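Local coordinates for manganese lipoxygenase (Gaeumannomyces graminis, PDB 5FX8), which oxygenates linoleic and alpha-linolenic acids at a catalytic manganese centre to give 11S- and 13R-hydroperoxy fatty acids, at residues D266-N280 / L495-G509. Residues are numbered along the deposited sequence; the frame is centred on the assembly and turned at random.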
ATOM      1  N   ASP A 266      10.486   8.298  35.048  1.00 22.33           N
ATOM      2  CA  ASP A 266      11.616   7.385  35.071  1.00 24.86           C
ATOM      3  C   ASP A 266      12.835   8.049  34.448  1.00 25.60           C
ATOM      4  O   ASP A 266      12.759   9.129  33.873  1.00 26.33           O
ATOM      5  CB  ASP A 266      11.312   6.109  34.280  1.00 22.11           C
ATOM      6  CG  ASP A 266      10.486   5.118  35.048  1.00 21.39           C
ATOM      7  OD1 ASP A 266       9.255   5.217  35.011  1.00 24.72           O
ATOM      8  OD2 ASP A 266      11.060   4.217  35.672  1.00 25.16           O
ATOM      9  N   ASP A 267      13.968   7.364  34.540  1.00 29.10           N
ATOM     10  CA  ASP A 267      15.145   7.815  33.822  1.00 31.82           C
ATOM     11  C   ASP A 267      14.812   7.975  32.348  1.00 28.73           C
ATOM     12  O   ASP A 267      13.949   7.294  31.804  1.00 27.67           O
ATOM     13  CB  ASP A 267      16.312   6.828  33.997  1.00 35.38           C
ATOM     14  CG  ASP A 267      16.869   6.804  35.426  1.00 51.98           C
ATOM     15  OD1 ASP A 267      16.208   7.354  36.337  1.00 62.03           O
ATOM     16  OD2 ASP A 267      17.954   6.215  35.653  1.00 43.95           O
ATOM     17  N   LYS A 268      15.515   8.896  31.709  1.00 30.06           N
ATOM     18  CA  LYS A 268      15.280   9.199  30.309  1.00 30.24           C
ATOM     19  C   LYS A 268      15.302   7.937  29.455  1.00 31.62           C
ATOM     20  O   LYS A 268      14.368   7.686  28.686  1.00 35.49           O
ATOM     21  CB  LYS A 268      16.321  10.217  29.849  1.00 36.41           C
ATOM     22  CG  LYS A 268      16.173  10.757  28.430  1.00 38.53           C
ATOM     23  CD  LYS A 268      16.728   9.754  27.381  1.00 46.87           C
ATOM     24  CE  LYS A 268      17.490  10.339  26.191  1.00 45.92           C
ATOM     25  NZ  LYS A 268      18.354   9.285  25.537  1.00 46.04           N
ATOM     26  N   ASP A 269      16.356   7.123  29.571  1.00 36.23           N
ATOM     27  CA  ASP A 269      16.451   5.944  28.714  1.00 27.86           C
ATOM     28  C   ASP A 269      15.426   4.895  29.080  1.00 24.32           C
ATOM     29  O   ASP A 269      14.968   4.167  28.205  1.00 25.89           O
ATOM     30  CB  ASP A 269      17.836   5.335  28.776  1.00 33.48           C
ATOM     31  CG  ASP A 269      18.878   6.239  28.204  1.00 37.86           C
ATOM     32  OD1 ASP A 269      18.557   6.964  27.247  1.00 37.55           O
ATOM     33  OD2 ASP A 269      20.010   6.247  28.726  1.00 52.76           O
ATOM     34  N   ASP A 270      15.042   4.792  30.345  1.00 24.32           N
ATOM     35  CA  ASP A 270      13.999   3.834  30.676  1.00 23.11           C
ATOM     36  C   ASP A 270      12.679   4.222  30.034  1.00 22.42           C
ATOM     37  O   ASP A 270      11.978   3.371  29.480  1.00 20.02           O
ATOM     38  CB  ASP A 270      13.828   3.713  32.179  1.00 27.26           C
ATOM     39  CG  ASP A 270      14.954   2.950  32.832  1.00 31.31           C
ATOM     40  OD1 ASP A 270      15.756   2.320  32.119  1.00 30.82           O
ATOM     41  OD2 ASP A 270      15.032   2.981  34.076  1.00 36.07           O
ATOM     42  N   TRP A 271      12.306   5.501  30.113  1.00 22.09           N
ATOM     43  CA  TRP A 271      11.031   5.902  29.542  1.00 19.98           C
ATOM     44  C   TRP A 271      11.075   5.792  28.039  1.00 19.44           C
ATOM     45  O   TRP A 271      10.121   5.312  27.419  1.00 21.79           O
ATOM     46  CB  TRP A 271      10.665   7.322  29.953  1.00 18.61           C
ATOM     47  CG  TRP A 271       9.479   7.884  29.218  1.00 15.95           C
ATOM     48  CD1 TRP A 271       9.493   8.928  28.373  1.00 18.80           C
ATOM     49  CD2 TRP A 271       8.119   7.412  29.248  1.00 18.48           C
ATOM     50  NE1 TRP A 271       8.232   9.169  27.872  1.00 19.59           N
ATOM     51  CE2 TRP A 271       7.370   8.251  28.392  1.00 17.47           C
ATOM     52  CE3 TRP A 271       7.462   6.370  29.909  1.00 14.97           C
ATOM     53  CZ2 TRP A 271       6.012   8.086  28.181  1.00 13.65           C
ATOM     54  CZ3 TRP A 271       6.095   6.213  29.705  1.00 16.16           C
ATOM     55  CH2 TRP A 271       5.389   7.066  28.852  1.00 14.55           C
ATOM     56  N   LEU A 272      12.184   6.208  27.438  1.00 19.28           N
ATOM     57  CA  LEU A 272      12.302   6.079  25.996  1.00 18.88           C
ATOM     58  C   LEU A 272      12.186   4.620  25.573  1.00 18.65           C
ATOM     59  O   LEU A 272      11.487   4.303  24.605  1.00 16.68           O
ATOM     60  CB  LEU A 272      13.608   6.700  25.525  1.00 17.55           C
ATOM     61  CG  LEU A 272      13.930   6.551  24.045  1.00 19.86           C
ATOM     62  CD1 LEU A 272      12.852   7.097  23.178  1.00 18.47           C
ATOM     63  CD2 LEU A 272      15.201   7.255  23.730  1.00 22.46           C
ATOM     64  N   LEU A 273      12.801   3.710  26.333  1.00 19.61           N
ATOM     65  CA  LEU A 273      12.736   2.295  25.990  1.00 17.51           C
ATOM     66  C   LEU A 273      11.343   1.738  26.196  1.00 16.32           C
ATOM     67  O   LEU A 273      10.935   0.808  25.498  1.00 16.02           O
ATOM     68  CB  LEU A 273      13.738   1.489  26.814  1.00 17.62           C
ATOM     69  CG  LEU A 273      13.854   0.020  26.392  1.00 17.48           C
ATOM     70  CD1 LEU A 273      14.278  -0.062  24.961  1.00 14.54           C
ATOM     71  CD2 LEU A 273      14.852  -0.667  27.239  1.00 20.93           C
ATOM     72  N   ALA A 274      10.615   2.270  27.168  1.00 16.26           N
ATOM     73  CA  ALA A 274       9.245   1.838  27.352  1.00 15.38           C
ATOM     74  C   ALA A 274       8.405   2.229  26.151  1.00 16.63           C
ATOM     75  O   ALA A 274       7.592   1.436  25.655  1.00 15.65           O
ATOM     76  CB  ALA A 274       8.687   2.436  28.631  1.00 15.71           C
ATOM     77  N   LYS A 275       8.610   3.443  25.650  1.00 17.51           N
ATOM     78  CA  LYS A 275       7.868   3.842  24.478  1.00 13.78           C
ATOM     79  C   LYS A 275       8.259   3.003  23.281  1.00 12.98           C
ATOM     80  O   LYS A 275       7.407   2.697  22.455  1.00 17.96           O
ATOM     81  CB  LYS A 275       8.072   5.319  24.196  1.00 13.16           C
ATOM     82  CG  LYS A 275       7.437   6.190  25.217  1.00 16.07           C
ATOM     83  CD  LYS A 275       7.521   7.622  24.789  1.00 15.97           C
ATOM     84  CE  LYS A 275       8.916   8.153  24.840  1.00 17.36           C
ATOM     85  NZ  LYS A 275       8.892   9.512  24.275  1.00 18.12           N
ATOM     86  N   ILE A 276       9.525   2.602  23.180  1.00 12.66           N
ATOM     87  CA  ILE A 276       9.931   1.735  22.080  1.00 12.69           C
ATOM     88  C   ILE A 276       9.264   0.365  22.190  1.00 13.82           C
ATOM     89  O   ILE A 276       8.788  -0.190  21.188  1.00 21.24           O
ATOM     90  CB  ILE A 276      11.463   1.615  22.014  1.00 15.54           C
ATOM     91  CG1 ILE A 276      12.089   2.965  21.671  1.00 16.37           C
ATOM     92  CG2 ILE A 276      11.861   0.656  20.920  1.00 14.31           C
ATOM     93  CD1 ILE A 276      13.570   2.948  21.546  1.00 13.19           C
ATOM     94  N   MET A 277       9.198  -0.201  23.396  1.00 14.07           N
ATOM     95  CA  MET A 277       8.543  -1.497  23.532  1.00 15.43           C
ATOM     96  C   MET A 277       7.065  -1.410  23.169  1.00 14.84           C
ATOM     97  O   MET A 277       6.524  -2.286  22.471  1.00 22.14           O
ATOM     98  CB  MET A 277       8.729  -2.033  24.947  1.00 15.27           C
ATOM     99  CG  MET A 277      10.159  -2.292  25.279  1.00 16.44           C
ATOM    100  SD  MET A 277      10.407  -3.072  26.883  1.00 35.95           S
ATOM    101  CE  MET A 277      10.173  -1.732  28.024  1.00 16.73           C
ATOM    102  N   PHE A 278       6.396  -0.358  23.629  1.00 14.27           N
ATOM    103  CA  PHE A 278       5.009  -0.161  23.238  1.00 12.59           C
ATOM    104  C   PHE A 278       4.882  -0.009  21.734  1.00 11.77           C
ATOM    105  O   PHE A 278       3.938  -0.518  21.143  1.00 19.49           O
ATOM    106  CB  PHE A 278       4.422   1.049  23.954  1.00 11.91           C
ATOM    107  CG  PHE A 278       2.994   1.354  23.579  1.00 12.95           C
ATOM    108  CD1 PHE A 278       2.692   2.108  22.458  1.00 10.36           C
ATOM    109  CD2 PHE A 278       1.955   0.934  24.386  1.00 13.76           C
ATOM    110  CE1 PHE A 278       1.413   2.402  22.140  1.00 10.00           C
ATOM    111  CE2 PHE A 278       0.658   1.233  24.066  1.00 11.28           C
ATOM    112  CZ  PHE A 278       0.396   1.972  22.924  1.00 11.23           C
ATOM    113  N   ASN A 279       5.806   0.692  21.093  1.00 17.41           N
ATOM    114  CA  ASN A 279       5.655   0.865  19.656  1.00 11.28           C
ATOM    115  C   ASN A 279       5.838  -0.453  18.909  1.00 12.52           C
ATOM    116  O   ASN A 279       5.256  -0.651  17.837  1.00 11.11           O
ATOM    117  CB  ASN A 279       6.630   1.911  19.169  1.00 11.66           C
ATOM    118  CG  ASN A 279       6.205   3.305  19.552  1.00 13.84           C
ATOM    119  OD1 ASN A 279       5.041   3.566  19.780  1.00 16.91           O
ATOM    120  ND2 ASN A 279       7.155   4.207  19.625  1.00 15.34           N
ATOM    121  N   ASN A 280       6.643  -1.349  19.470  1.00 12.48           N
ATOM    122  CA  ASN A 280       6.804  -2.688  18.942  1.00 10.93           C
ATOM    123  C   ASN A 280       5.504  -3.472  19.037  1.00 14.19           C
ATOM    124  O   ASN A 280       5.086  -4.149  18.081  1.00 12.32           O
ATOM    125  CB  ASN A 280       7.917  -3.356  19.735  1.00 13.79           C
ATOM    126  CG  ASN A 280       8.211  -4.734  19.278  1.00 11.64           C
ATOM    127  OD1 ASN A 280       7.852  -5.704  19.921  1.00 12.68           O
ATOM    128  ND2 ASN A 280       8.879  -4.833  18.163  1.00 13.25           N
ATOM    129  N   LEU A 495      12.232   4.763  16.868  1.00 15.39           N
ATOM    130  CA  LEU A 495      11.109   4.680  17.791  1.00 14.23           C
ATOM    131  C   LEU A 495      10.202   3.486  17.527  1.00 18.80           C
ATOM    132  O   LEU A 495       9.495   3.054  18.439  1.00 20.31           O
ATOM    133  CB  LEU A 495      10.300   5.976  17.738  1.00 16.75           C
ATOM    134  CG  LEU A 495      10.502   6.866  18.974  1.00 20.31           C
ATOM    135  CD1 LEU A 495       9.954   6.181  20.171  1.00 14.87           C
ATOM    136  CD2 LEU A 495      11.964   7.174  19.233  1.00 16.54           C
ATOM    137  N   HIS A 496      10.200   2.932  16.323  1.00 13.43           N
ATOM    138  CA  HIS A 496       9.267   1.871  15.957  1.00 12.75           C
ATOM    139  C   HIS A 496       9.960   0.669  15.344  1.00 11.85           C
ATOM    140  O   HIS A 496       9.862   0.448  14.132  1.00 17.53           O
ATOM    141  CB  HIS A 496       8.242   2.375  14.953  1.00 14.87           C
ATOM    142  CG  HIS A 496       7.490   3.578  15.405  1.00 14.95           C
ATOM    143  ND1 HIS A 496       7.857   4.854  15.049  1.00 18.56           N
ATOM    144  CD2 HIS A 496       6.377   3.698  16.163  1.00 16.69           C
ATOM    145  CE1 HIS A 496       7.001   5.710  15.571  1.00 14.58           C
ATOM    146  NE2 HIS A 496       6.095   5.034  16.253  1.00 20.00           N
ATOM    147  N   PRO A 497      10.610  -0.165  16.150  1.00 11.22           N
ATOM    148  CA  PRO A 497      11.292  -1.343  15.602  1.00 11.41           C
ATOM    149  C   PRO A 497      10.389  -2.558  15.445  1.00 11.66           C
ATOM    150  O   PRO A 497       9.563  -2.876  16.301  1.00 11.55           O
ATOM    151  CB  PRO A 497      12.382  -1.611  16.641  1.00 11.52           C
ATOM    152  CG  PRO A 497      11.798  -1.164  17.890  1.00 14.65           C
ATOM    153  CD  PRO A 497      10.858  -0.012  17.587  1.00 13.23           C
ATOM    154  N   ALA A 498      10.553  -3.244  14.319  1.00 10.45           N
ATOM    155  CA  ALA A 498       9.811  -4.474  14.106  1.00 10.85           C
ATOM    156  C   ALA A 498      10.152  -5.540  15.143  1.00 12.93           C
ATOM    157  O   ALA A 498       9.296  -6.342  15.505  1.00 12.41           O
ATOM    158  CB  ALA A 498      10.084  -4.998  12.713  1.00 11.06           C
ATOM    159  N   ALA A 499      11.380  -5.557  15.649  1.00 13.27           N
ATOM    160  CA  ALA A 499      11.758  -6.525  16.658  1.00 13.12           C
ATOM    161  C   ALA A 499      12.645  -5.871  17.705  1.00 16.91           C
ATOM    162  O   ALA A 499      13.321  -4.881  17.432  1.00 14.34           O
ATOM    163  CB  ALA A 499      12.490  -7.718  16.033  1.00 13.20           C
ATOM    164  N   LEU A 500      12.666  -6.449  18.901  1.00 16.14           N
ATOM    165  CA  LEU A 500      13.617  -6.047  19.930  1.00 17.91           C
ATOM    166  C   LEU A 500      14.725  -7.086  20.038  1.00 18.68           C
ATOM    167  O   LEU A 500      14.459  -8.291  20.023  1.00 18.20           O
ATOM    168  CB  LEU A 500      12.935  -5.869  21.279  1.00 17.05           C
ATOM    169  CG  LEU A 500      11.664  -5.022  21.291  1.00 17.61           C
ATOM    170  CD1 LEU A 500      11.181  -4.886  22.717  1.00 21.45           C
ATOM    171  CD2 LEU A 500      11.913  -3.656  20.681  1.00 15.69           C
ATOM    172  N   TYR A 501      15.961  -6.614  20.161  1.00 18.21           N
ATOM    173  CA  TYR A 501      17.142  -7.447  20.025  1.00 16.94           C
ATOM    174  C   TYR A 501      17.885  -7.619  21.341  1.00 19.64           C
ATOM    175  O   TYR A 501      18.980  -8.166  21.359  1.00 20.80           O
ATOM    176  CB  TYR A 501      18.055  -6.875  18.934  1.00 20.11           C
ATOM    177  CG  TYR A 501      17.467  -7.028  17.539  1.00 20.58           C
ATOM    178  CD1 TYR A 501      16.598  -6.073  17.031  1.00 19.21           C
ATOM    179  CD2 TYR A 501      17.751  -8.145  16.744  1.00 18.39           C
ATOM    180  CE1 TYR A 501      16.053  -6.196  15.797  1.00 15.77           C
ATOM    181  CE2 TYR A 501      17.201  -8.277  15.493  1.00 18.28           C
ATOM    182  CZ  TYR A 501      16.343  -7.290  15.042  1.00 19.72           C
ATOM    183  OH  TYR A 501      15.754  -7.352  13.822  1.00 27.14           O
ATOM    184  N   ALA A 502      17.297  -7.201  22.446  1.00 20.91           N
ATOM    185  CA  ALA A 502      17.898  -7.386  23.745  1.00 18.37           C
ATOM    186  C   ALA A 502      16.778  -7.686  24.721  1.00 19.65           C
ATOM    187  O   ALA A 502      15.651  -7.228  24.530  1.00 23.13           O
ATOM    188  CB  ALA A 502      18.685  -6.145  24.191  1.00 18.96           C
ATOM    189  N   PRO A 503      17.052  -8.463  25.761  1.00 21.56           N
ATOM    190  CA  PRO A 503      15.979  -8.907  26.655  1.00 20.47           C
ATOM    191  C   PRO A 503      15.306  -7.752  27.366  1.00 19.25           C
ATOM    192  O   PRO A 503      15.924  -6.730  27.667  1.00 24.32           O
ATOM    193  CB  PRO A 503      16.708  -9.811  27.656  1.00 18.61           C
ATOM    194  CG  PRO A 503      17.888 -10.244  26.947  1.00 20.10           C
ATOM    195  CD  PRO A 503      18.328  -9.112  26.089  1.00 17.66           C
ATOM    196  N   ILE A 504      14.029  -7.955  27.660  1.00 19.37           N
ATOM    197  CA  ILE A 504      13.248  -6.957  28.391  1.00 18.69           C
ATOM    198  C   ILE A 504      13.900  -6.712  29.737  1.00 19.47           C
ATOM    199  O   ILE A 504      14.070  -7.669  30.513  1.00 24.60           O
ATOM    200  CB  ILE A 504      11.798  -7.431  28.582  1.00 19.92           C
ATOM    201  CG1 ILE A 504      11.098  -7.636  27.243  1.00 18.16           C
ATOM    202  CG2 ILE A 504      11.042  -6.479  29.479  1.00 17.89           C
ATOM    203  CD1 ILE A 504      11.196  -6.489  26.366  1.00 18.87           C
ATOM    204  N   PRO A 505      14.227  -5.467  30.083  1.00 20.97           N
ATOM    205  CA  PRO A 505      14.893  -5.195  31.364  1.00 20.43           C
ATOM    206  C   PRO A 505      14.157  -5.755  32.572  1.00 21.86           C
ATOM    207  O   PRO A 505      12.940  -5.949  32.565  1.00 18.91           O
ATOM    208  CB  PRO A 505      14.943  -3.665  31.415  1.00 21.54           C
ATOM    209  CG  PRO A 505      14.895  -3.240  29.967  1.00 20.50           C
ATOM    210  CD  PRO A 505      14.027  -4.244  29.282  1.00 20.20           C
ATOM    211  N   THR A 506      14.938  -6.026  33.623  1.00 27.43           N
ATOM    212  CA  THR A 506      14.423  -6.486  34.907  1.00 24.25           C
ATOM    213  C   THR A 506      14.565  -5.458  36.024  1.00 25.13           C
ATOM    214  O   THR A 506      14.099  -5.721  37.132  1.00 28.55           O
ATOM    215  CB  THR A 506      15.115  -7.785  35.328  1.00 24.94           C
ATOM    216  OG1 THR A 506      16.540  -7.603  35.349  1.00 32.90           O
ATOM    217  CG2 THR A 506      14.779  -8.871  34.373  1.00 22.75           C
ATOM    218  N   ALA A 507      15.191  -4.309  35.776  1.00 25.30           N
ATOM    219  CA  ALA A 507      15.285  -3.230  36.759  1.00 29.49           C
ATOM    220  C   ALA A 507      15.243  -1.905  36.013  1.00 30.22           C
ATOM    221  O   ALA A 507      14.928  -1.864  34.826  1.00 36.39           O
ATOM    222  CB  ALA A 507      16.559  -3.364  37.600  1.00 34.38           C
ATOM    223  N   LYS A 508      15.604  -0.820  36.686  1.00 31.47           N
ATOM    224  CA  LYS A 508      15.540   0.507  36.076  1.00 32.89           C
ATOM    225  C   LYS A 508      16.939   1.005  35.711  1.00 35.88           C
ATOM    226  O   LYS A 508      17.462   1.971  36.251  1.00 36.05           O
ATOM    227  CB  LYS A 508      14.824   1.469  37.006  1.00 31.56           C
ATOM    228  CG  LYS A 508      13.367   1.108  37.277  1.00 30.56           C
ATOM    229  CD  LYS A 508      12.511   1.227  36.009  1.00 31.24           C
ATOM    230  CE  LYS A 508      11.027   0.931  36.244  1.00 24.50           C
ATOM    231  NZ  LYS A 508      10.203   2.162  36.415  1.00 23.53           N
ATOM    232  N   GLY A 509      17.529   0.343  34.725  1.00 45.57           N
ATOM    233  CA  GLY A 509      18.831   0.742  34.222  1.00 43.76           C
ATOM    234  C   GLY A 509      19.069   0.369  32.773  1.00 48.59           C
ATOM    235  O   GLY A 509      18.632  -0.688  32.308  1.00 49.72           O
TER
HETATM  236  O   HOH W   1       9.808  -7.814  19.054  1.00 20.66           O
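Asn-279 and Asn-280 bind main-chain carbonyls of 495-509, an irregular loop that runs along the first turns of helix 268-305. In the lipoxygenase fold this long helix also carries the manganese ligands His-290 and His-294, further along. Asn-279 ND2 donates to Leu-495 O at 2.9 Å, from above the carbonyl plane. The same amide leans obliquely on the His-496 ring, and Asn-279 CG lies 3.4 Å from His-496 CD2. His-496 ND1 is hydrogen-bonded to Val-492 O and NE2 to Glu-167 OE1.

With chi1 at -179°, the Asn-280 side chain extends away from its own N and brings the amide to the loop. Asn-280 ND2 donates to Pro-497 O at 2.8 Å, and weakly to Ala-498 O. A water donates to its OD1 and accepts from Leu-500 N, so both ends of the amide are held.

Apolar contacts fill the middle. Ile-276 CG2 meets the Pro-497 ring, and its CG1 faces Leu-495 CD1. Met-277 crosses Leu-500, CG to CD1, and its SD approaches Ile-504 CD1. Leu-273 CD2 reaches the CG of Pro-505 at 3.8 Å.

A charge pair lies just before the helix, at Asp-266. Lys-508 NZ is paired with Asp-266 OD2 in a salt bridge modelled too close for its length to be relied on. Lys-508 also makes a cation-pi contact with Tyr-262, and its NZ donates to Thr-261 O.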